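Local coordinates for protein succinate dehydrogenase subunit A (Mycolicibacterium smegmatis, PDB 7D6V) that probably oxidises succinate to fumarate as the FAD-carrying flavoprotein subunit of a membrane-bound succinate dehydrogenase that passes the electrons on to quinone, at residues V344-K358 against V374-T386. Sequence-based numbering, arbitrary orientation.
Sequences VYLDIASRMPAEEIK and VDITKDAMEVGPT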
ATOM      1  N   VAL A 344      -8.612 -20.420 -19.432  1.00 50.94           N
ATOM      2  CA  VAL A 344      -7.631 -21.062 -20.292  1.00 50.94           C
ATOM      3  C   VAL A 344      -6.294 -21.093 -19.555  1.00 50.94           C
ATOM      4  O   VAL A 344      -6.191 -20.653 -18.411  1.00 50.94           O
ATOM      5  CB  VAL A 344      -7.504 -20.362 -21.660  1.00 50.94           C
ATOM      6  CG1 VAL A 344      -8.761 -20.584 -22.487  1.00 50.94           C
ATOM      7  CG2 VAL A 344      -7.234 -18.884 -21.483  1.00 50.94           C
ATOM      8  N   TYR A 345      -5.262 -21.615 -20.220  1.00 53.90           N
ATOM      9  CA  TYR A 345      -4.035 -21.995 -19.523  1.00 53.90           C
ATOM     10  C   TYR A 345      -2.914 -20.965 -19.628  1.00 53.90           C
ATOM     11  O   TYR A 345      -2.439 -20.479 -18.599  1.00 53.90           O
ATOM     12  CB  TYR A 345      -3.570 -23.365 -20.025  1.00 53.90           C
ATOM     13  CG  TYR A 345      -4.293 -24.488 -19.330  1.00 53.90           C
ATOM     14  CD1 TYR A 345      -4.401 -24.512 -17.946  1.00 53.90           C
ATOM     15  CD2 TYR A 345      -4.889 -25.509 -20.051  1.00 53.90           C
ATOM     16  CE1 TYR A 345      -5.068 -25.528 -17.299  1.00 53.90           C
ATOM     17  CE2 TYR A 345      -5.562 -26.531 -19.412  1.00 53.90           C
ATOM     18  CZ  TYR A 345      -5.647 -26.535 -18.036  1.00 53.90           C
ATOM     19  OH  TYR A 345      -6.314 -27.553 -17.400  1.00 53.90           O
ATOM     20  N   LEU A 346      -2.475 -20.617 -20.837  1.00 54.46           N
ATOM     21  CA  LEU A 346      -1.363 -19.678 -21.016  1.00 54.46           C
ATOM     22  C   LEU A 346      -0.100 -20.186 -20.308  1.00 54.46           C
ATOM     23  O   LEU A 346       0.360 -19.639 -19.305  1.00 54.46           O
ATOM     24  CB  LEU A 346      -1.742 -18.269 -20.534  1.00 54.46           C
ATOM     25  CG  LEU A 346      -0.701 -17.151 -20.669  1.00 54.46           C
ATOM     26  CD1 LEU A 346      -0.604 -16.630 -22.088  1.00 54.46           C
ATOM     27  CD2 LEU A 346      -1.006 -16.022 -19.705  1.00 54.46           C
ATOM     28  N   ASP A 347       0.426 -21.286 -20.835  1.00 59.43           N
ATOM     29  CA  ASP A 347       1.634 -21.888 -20.287  1.00 59.43           C
ATOM     30  C   ASP A 347       2.878 -21.243 -20.884  1.00 59.43           C
ATOM     31  O   ASP A 347       3.044 -21.199 -22.106  1.00 59.43           O
ATOM     32  CB  ASP A 347       1.655 -23.395 -20.535  1.00 59.43           C
ATOM     33  CG  ASP A 347       1.274 -23.756 -21.950  1.00 59.43           C
ATOM     34  OD1 ASP A 347       0.852 -22.851 -22.700  1.00 59.43           O
ATOM     35  OD2 ASP A 347       1.399 -24.944 -22.311  1.00 59.43           O
ATOM     36  N   ILE A 348       3.747 -20.741 -20.010  1.00 63.79           N
ATOM     37  CA  ILE A 348       5.064 -20.244 -20.387  1.00 63.79           C
ATOM     38  C   ILE A 348       6.176 -21.138 -19.865  1.00 63.79           C
ATOM     39  O   ILE A 348       7.352 -20.908 -20.184  1.00 63.79           O
ATOM     40  CB  ILE A 348       5.260 -18.791 -19.908  1.00 63.79           C
ATOM     41  CG1 ILE A 348       6.421 -18.117 -20.641  1.00 63.79           C
ATOM     42  CG2 ILE A 348       5.498 -18.758 -18.421  1.00 63.79           C
ATOM     43  CD1 ILE A 348       6.210 -18.014 -22.120  1.00 63.79           C
ATOM     44  N   ALA A 349       5.840 -22.165 -19.081  1.00 66.67           N
ATOM     45  CA  ALA A 349       6.854 -23.055 -18.530  1.00 66.67           C
ATOM     46  C   ALA A 349       7.556 -23.845 -19.626  1.00 66.67           C
ATOM     47  O   ALA A 349       8.790 -23.878 -19.690  1.00 66.67           O
ATOM     48  CB  ALA A 349       6.220 -23.997 -17.512  1.00 66.67           C
ATOM     49  N   SER A 350       6.785 -24.483 -20.509  1.00 68.76           N
ATOM     50  CA  SER A 350       7.368 -25.265 -21.592  1.00 68.76           C
ATOM     51  C   SER A 350       7.824 -24.339 -22.711  1.00 68.76           C
ATOM     52  O   SER A 350       7.444 -24.508 -23.874  1.00 68.76           O
ATOM     53  CB  SER A 350       6.360 -26.292 -22.111  1.00 68.76           C
ATOM     54  OG  SER A 350       5.177 -25.658 -22.566  1.00 68.76           O
ATOM     55  N   ARG A 351       8.649 -23.364 -22.353  1.00 69.63           N
ATOM     56  CA  ARG A 351       9.086 -22.288 -23.233  1.00 69.63           C
ATOM     57  C   ARG A 351      10.467 -21.851 -22.756  1.00 69.63           C
ATOM     58  O   ARG A 351      11.189 -22.633 -22.129  1.00 69.63           O
ATOM     59  CB  ARG A 351       8.047 -21.154 -23.260  1.00 69.63           C
ATOM     60  CG  ARG A 351       6.922 -21.394 -24.248  1.00 69.63           C
ATOM     61  CD  ARG A 351       7.447 -21.455 -25.673  1.00 69.63           C
ATOM     62  NE  ARG A 351       6.426 -21.901 -26.616  1.00 69.63           N
ATOM     63  CZ  ARG A 351       6.459 -23.061 -27.263  1.00 69.63           C
ATOM     64  NH1 ARG A 351       5.485 -23.381 -28.102  1.00 69.63           N
ATOM     65  NH2 ARG A 351       7.468 -23.900 -27.075  1.00 69.63           N
ATOM     66  N   MET A 352      10.850 -20.615 -23.088  1.00 72.65           N
ATOM     67  CA  MET A 352      12.139 -20.022 -22.741  1.00 72.65           C
ATOM     68  C   MET A 352      12.557 -20.381 -21.318  1.00 72.65           C
ATOM     69  O   MET A 352      11.708 -20.460 -20.422  1.00 72.65           O
ATOM     70  CB  MET A 352      12.082 -18.501 -22.901  1.00 72.65           C
ATOM     71  N   PRO A 353      13.861 -20.622 -21.084  1.00 73.52           N
ATOM     72  CA  PRO A 353      14.314 -21.207 -19.810  1.00 73.52           C
ATOM     73  C   PRO A 353      13.844 -20.489 -18.553  1.00 73.52           C
ATOM     74  O   PRO A 353      13.371 -19.349 -18.600  1.00 73.52           O
ATOM     75  CB  PRO A 353      15.844 -21.146 -19.917  1.00 73.52           C
ATOM     76  CG  PRO A 353      16.151 -21.006 -21.363  1.00 73.52           C
ATOM     77  CD  PRO A 353      14.917 -20.606 -22.109  1.00 73.52           C
ATOM     78  N   ALA A 354      13.998 -21.167 -17.413  1.00 72.24           N
ATOM     79  CA  ALA A 354      13.472 -20.654 -16.153  1.00 72.24           C
ATOM     80  C   ALA A 354      14.121 -19.332 -15.768  1.00 72.24           C
ATOM     81  O   ALA A 354      13.452 -18.432 -15.249  1.00 72.24           O
ATOM     82  CB  ALA A 354      13.669 -21.687 -15.045  1.00 72.24           C
ATOM     83  N   GLU A 355      15.427 -19.195 -16.007  1.00 73.37           N
ATOM     84  CA  GLU A 355      16.101 -17.958 -15.628  1.00 73.37           C
ATOM     85  C   GLU A 355      15.750 -16.817 -16.572  1.00 73.37           C
ATOM     86  O   GLU A 355      15.714 -15.655 -16.152  1.00 73.37           O
ATOM     87  CB  GLU A 355      17.612 -18.167 -15.587  1.00 73.37           C
ATOM     88  CG  GLU A 355      18.311 -17.300 -14.555  1.00 73.37           C
ATOM     89  CD  GLU A 355      18.578 -15.898 -15.063  1.00 73.37           C
ATOM     90  OE1 GLU A 355      18.754 -15.732 -16.287  1.00 73.37           O
ATOM     91  OE2 GLU A 355      18.605 -14.963 -14.236  1.00 73.37           O
ATOM     92  N   GLU A 356      15.494 -17.124 -17.845  1.00 73.85           N
ATOM     93  CA  GLU A 356      15.077 -16.089 -18.782  1.00 73.85           C
ATOM     94  C   GLU A 356      13.718 -15.522 -18.394  1.00 73.85           C
ATOM     95  O   GLU A 356      13.465 -14.322 -18.558  1.00 73.85           O
ATOM     96  CB  GLU A 356      15.046 -16.651 -20.203  1.00 73.85           C
ATOM     97  CG  GLU A 356      15.219 -15.609 -21.299  1.00 73.85           C
ATOM     98  CD  GLU A 356      13.903 -15.018 -21.769  1.00 73.85           C
ATOM     99  OE1 GLU A 356      12.838 -15.541 -21.378  1.00 73.85           O
ATOM    100  OE2 GLU A 356      13.935 -14.035 -22.537  1.00 73.85           O
ATOM    101  N   ILE A 357      12.829 -16.374 -17.880  1.00 70.79           N
ATOM    102  CA  ILE A 357      11.526 -15.911 -17.415  1.00 70.79           C
ATOM    103  C   ILE A 357      11.684 -14.990 -16.212  1.00 70.79           C
ATOM    104  O   ILE A 357      11.101 -13.901 -16.161  1.00 70.79           O
ATOM    105  CB  ILE A 357      10.619 -17.111 -17.086  1.00 70.79           C
ATOM    106  CG1 ILE A 357      10.349 -17.939 -18.344  1.00 70.79           C
ATOM    107  CG2 ILE A 357       9.317 -16.639 -16.455  1.00 70.79           C
ATOM    108  CD1 ILE A 357       9.676 -19.260 -18.066  1.00 70.79           C
ATOM    109  N   LYS A 358      12.483 -15.410 -15.229  1.00 70.63           N
ATOM    110  CA  LYS A 358      12.619 -14.649 -13.992  1.00 70.63           C
ATOM    111  C   LYS A 358      13.264 -13.286 -14.207  1.00 70.63           C
ATOM    112  O   LYS A 358      13.159 -12.422 -13.331  1.00 70.63           O
ATOM    113  CB  LYS A 358      13.419 -15.457 -12.970  1.00 70.63           C
ATOM    114  CG  LYS A 358      12.699 -16.701 -12.489  1.00 70.63           C
ATOM    115  CD  LYS A 358      13.435 -17.375 -11.345  1.00 70.63           C
ATOM    116  CE  LYS A 358      14.676 -18.099 -11.828  1.00 70.63           C
ATOM    117  NZ  LYS A 358      15.328 -18.853 -10.724  1.00 70.63           N
ATOM    118  N   VAL A 374       2.197 -20.564  -7.266  1.00 53.63           N
ATOM    119  CA  VAL A 374       2.200 -20.932  -8.676  1.00 53.63           C
ATOM    120  C   VAL A 374       3.553 -20.550  -9.253  1.00 53.63           C
ATOM    121  O   VAL A 374       3.928 -19.371  -9.246  1.00 53.63           O
ATOM    122  CB  VAL A 374       1.060 -20.248  -9.446  1.00 53.63           C
ATOM    123  CG1 VAL A 374       1.204 -20.504 -10.936  1.00 53.63           C
ATOM    124  CG2 VAL A 374      -0.285 -20.740  -8.950  1.00 53.63           C
ATOM    125  N   ASP A 375       4.286 -21.540  -9.753  1.00 60.45           N
ATOM    126  CA  ASP A 375       5.593 -21.308 -10.355  1.00 60.45           C
ATOM    127  C   ASP A 375       5.399 -21.008 -11.834  1.00 60.45           C
ATOM    128  O   ASP A 375       4.973 -21.877 -12.602  1.00 60.45           O
ATOM    129  CB  ASP A 375       6.509 -22.510 -10.151  1.00 60.45           C
ATOM    130  CG  ASP A 375       7.961 -22.111  -9.994  1.00 60.45           C
ATOM    131  OD1 ASP A 375       8.329 -21.015 -10.465  1.00 60.45           O
ATOM    132  OD2 ASP A 375       8.734 -22.887  -9.397  1.00 60.45           O
ATOM    133  N   ILE A 376       5.717 -19.774 -12.232  1.00 61.56           N
ATOM    134  CA  ILE A 376       5.588 -19.370 -13.628  1.00 61.56           C
ATOM    135  C   ILE A 376       6.514 -20.192 -14.512  1.00 61.56           C
ATOM    136  O   ILE A 376       6.167 -20.528 -15.650  1.00 61.56           O
ATOM    137  CB  ILE A 376       5.857 -17.858 -13.756  1.00 61.56           C
ATOM    138  CG1 ILE A 376       4.866 -17.079 -12.895  1.00 61.56           C
ATOM    139  CG2 ILE A 376       5.737 -17.397 -15.189  1.00 61.56           C
ATOM    140  CD1 ILE A 376       3.431 -17.296 -13.304  1.00 61.56           C
ATOM    141  N   THR A 377       7.693 -20.541 -14.004  1.00 63.38           N
ATOM    142  CA  THR A 377       8.665 -21.318 -14.761  1.00 63.38           C
ATOM    143  C   THR A 377       8.362 -22.811 -14.778  1.00 63.38           C
ATOM    144  O   THR A 377       9.066 -23.555 -15.467  1.00 63.38           O
ATOM    145  CB  THR A 377      10.071 -21.091 -14.195  1.00 63.38           C
ATOM    146  OG1 THR A 377      10.181 -21.732 -12.919  1.00 63.38           O
ATOM    147  CG2 THR A 377      10.347 -19.607 -14.032  1.00 63.38           C
ATOM    148  N   LYS A 378       7.344 -23.272 -14.051  1.00 62.36           N
ATOM    149  CA  LYS A 378       7.055 -24.697 -13.970  1.00 62.36           C
ATOM    150  C   LYS A 378       5.651 -25.086 -14.407  1.00 62.36           C
ATOM    151  O   LYS A 378       5.483 -26.171 -14.966  1.00 62.36           O
ATOM    152  CB  LYS A 378       7.266 -25.211 -12.537  1.00 62.36           C
ATOM    153  CG  LYS A 378       8.697 -25.131 -12.042  1.00 62.36           C
ATOM    154  CD  LYS A 378       8.954 -26.175 -10.967  1.00 62.36           C
ATOM    155  CE  LYS A 378       8.049 -25.969  -9.764  1.00 62.36           C
ATOM    156  NZ  LYS A 378       8.445 -26.827  -8.614  1.00 62.36           N
ATOM    157  N   ASP A 379       4.644 -24.245 -14.180  1.00 61.50           N
ATOM    158  CA  ASP A 379       3.259 -24.639 -14.391  1.00 61.50           C
ATOM    159  C   ASP A 379       2.495 -23.562 -15.147  1.00 61.50           C
ATOM    160  O   ASP A 379       2.839 -22.380 -15.097  1.00 61.50           O
ATOM    161  CB  ASP A 379       2.559 -24.932 -13.060  1.00 61.50           C
ATOM    162  CG  ASP A 379       3.119 -26.156 -12.368  1.00 61.50           C
ATOM    163  OD1 ASP A 379       3.540 -27.095 -13.073  1.00 61.50           O
ATOM    164  OD2 ASP A 379       3.144 -26.177 -11.119  1.00 61.50           O
ATOM    165  N   ALA A 380       1.445 -23.993 -15.840  1.00 57.07           N
ATOM    166  CA  ALA A 380       0.606 -23.086 -16.608  1.00 57.07           C
ATOM    167  C   ALA A 380      -0.265 -22.238 -15.687  1.00 57.07           C
ATOM    168  O   ALA A 380      -0.466 -22.546 -14.509  1.00 57.07           O
ATOM    169  CB  ALA A 380      -0.278 -23.865 -17.581  1.00 57.07           C
ATOM    170  N   MET A 381      -0.790 -21.155 -16.247  1.00 53.28           N
ATOM    171  CA  MET A 381      -1.666 -20.251 -15.520  1.00 53.28           C
ATOM    172  C   MET A 381      -3.121 -20.648 -15.755  1.00 53.28           C
ATOM    173  O   MET A 381      -3.421 -21.679 -16.363  1.00 53.28           O
ATOM    174  CB  MET A 381      -1.378 -18.812 -15.930  1.00 53.28           C
ATOM    175  CG  MET A 381       0.067 -18.418 -15.719  1.00 53.28           C
ATOM    176  SD  MET A 381       0.502 -16.862 -16.500  1.00 53.28           S
ATOM    177  CE  MET A 381       1.971 -17.354 -17.395  1.00 53.28           C
ATOM    178  N   GLU A 382      -4.045 -19.834 -15.260  1.00 48.84           N
ATOM    179  CA  GLU A 382      -5.472 -20.133 -15.300  1.00 48.84           C
ATOM    180  C   GLU A 382      -6.243 -18.891 -15.735  1.00 48.84           C
ATOM    181  O   GLU A 382      -7.164 -18.436 -15.059  1.00 48.84           O
ATOM    182  CB  GLU A 382      -5.955 -20.634 -13.945  1.00 48.84           C
ATOM    183  CG  GLU A 382      -7.223 -21.454 -14.006  1.00 48.84           C
ATOM    184  CD  GLU A 382      -6.949 -22.909 -14.309  1.00 48.84           C
ATOM    185  OE1 GLU A 382      -5.786 -23.336 -14.159  1.00 48.84           O
ATOM    186  OE2 GLU A 382      -7.897 -23.632 -14.670  1.00 48.84           O
ATOM    187  N   VAL A 383      -5.840 -18.297 -16.846  1.00 44.84           N
ATOM    188  CA  VAL A 383      -6.285 -16.960 -17.201  1.00 44.84           C
ATOM    189  C   VAL A 383      -7.645 -17.005 -17.891  1.00 44.84           C
ATOM    190  O   VAL A 383      -8.081 -18.034 -18.410  1.00 44.84           O
ATOM    191  CB  VAL A 383      -5.238 -16.258 -18.082  1.00 44.84           C
ATOM    192  CG1 VAL A 383      -3.935 -16.121 -17.325  1.00 44.84           C
ATOM    193  CG2 VAL A 383      -5.025 -17.036 -19.367  1.00 44.84           C
ATOM    194  N   GLY A 384      -8.323 -15.856 -17.892  1.00 38.27           N
ATOM    195  CA  GLY A 384      -9.629 -15.706 -18.492  1.00 38.27           C
ATOM    196  C   GLY A 384     -10.103 -14.264 -18.451  1.00 38.27           C
ATOM    197  O   GLY A 384      -9.460 -13.397 -17.854  1.00 38.27           O
ATOM    198  N   PRO A 385     -11.236 -13.978 -19.095  1.00 33.60           N
ATOM    199  CA  PRO A 385     -11.718 -12.590 -19.165  1.00 33.60           C
ATOM    200  C   PRO A 385     -12.050 -12.016 -17.793  1.00 33.60           C
ATOM    201  O   PRO A 385     -12.667 -12.676 -16.954  1.00 33.60           O
ATOM    202  CB  PRO A 385     -12.970 -12.697 -20.042  1.00 33.60           C
ATOM    203  CG  PRO A 385     -12.791 -13.955 -20.812  1.00 33.60           C
ATOM    204  CD  PRO A 385     -12.062 -14.888 -19.902  1.00 33.60           C
ATOM    205  N   THR A 386     -11.654 -10.762 -17.581  1.00 29.52           N
ATOM    206  CA  THR A 386     -11.839 -10.087 -16.302  1.00 29.52           C
ATOM    207  C   THR A 386     -12.347  -8.668 -16.519  1.00 29.52           C
ATOM    208  O   THR A 386     -11.842  -7.946 -17.381  1.00 29.52           O
ATOM    209  CB  THR A 386     -10.532 -10.085 -15.490  1.00 29.52           C
ATOM    210  OG1 THR A 386     -10.753  -9.488 -14.207  1.00 29.52           O
ATOM    211  CG2 THR A 386      -9.420  -9.346 -16.217  1.00 29.52           C
TER
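The run V344-A349 lies antiparallel beside T377-V383, which leads into strand 383-395, in the FAD-binding flavoprotein fold of succinate dehydrogenases; the chain between the two segments runs through the rest of helix 354-360 and helix 362-372. One backbone hydrogen bond ties the valine end: V344 N donates its N-H to V383 O at 2.6 Å, nearly straight at 172°. Next to it V344 CG2 meets V383 CG2, and the same V383 methyl rests 3.7 Å from L346 CB, the two side chains crossing at about a right angle.

L346 and M381 make the centre of the buried side. With L346 CG anti to the backbone N (chi1 -179°), CD2 comes 3.6 Å from M381 SD and also close to V383 CG1. The bend at the end of the methionine carries CE over L346 O and on to I348 CG2. That branch of I348 then packs 3.5 Å from I376 CG2, which I357 CG2 meets from the helix at 3.9 Å. Helix 362-372 covers this side with M364 on M381 and F368 on I376, while T251 of strand 246-253 touches L346 and V383.

On the more exposed side, the edge of the Y345 ring faces M381 O near the ring plane, and E382 runs alongside with its carboxylate at 90° to the ring. D347 CB touches A380 CB at 3.6 Å; D347 OD1 accepts a hydrogen bond from L275 N. A349 CB lies against the K378 carbonyl, and T377 lays CB and CG2 against A354, CB to CB 3.7 Å, at the first turn of the helix.

Beyond the V344-V383 bond at one end, the contact is mainly apolar: aliphatic and thioether groups run from V383, where strand 383-395 begins, to I357 on the helix, and T377 against A354 closes that same end.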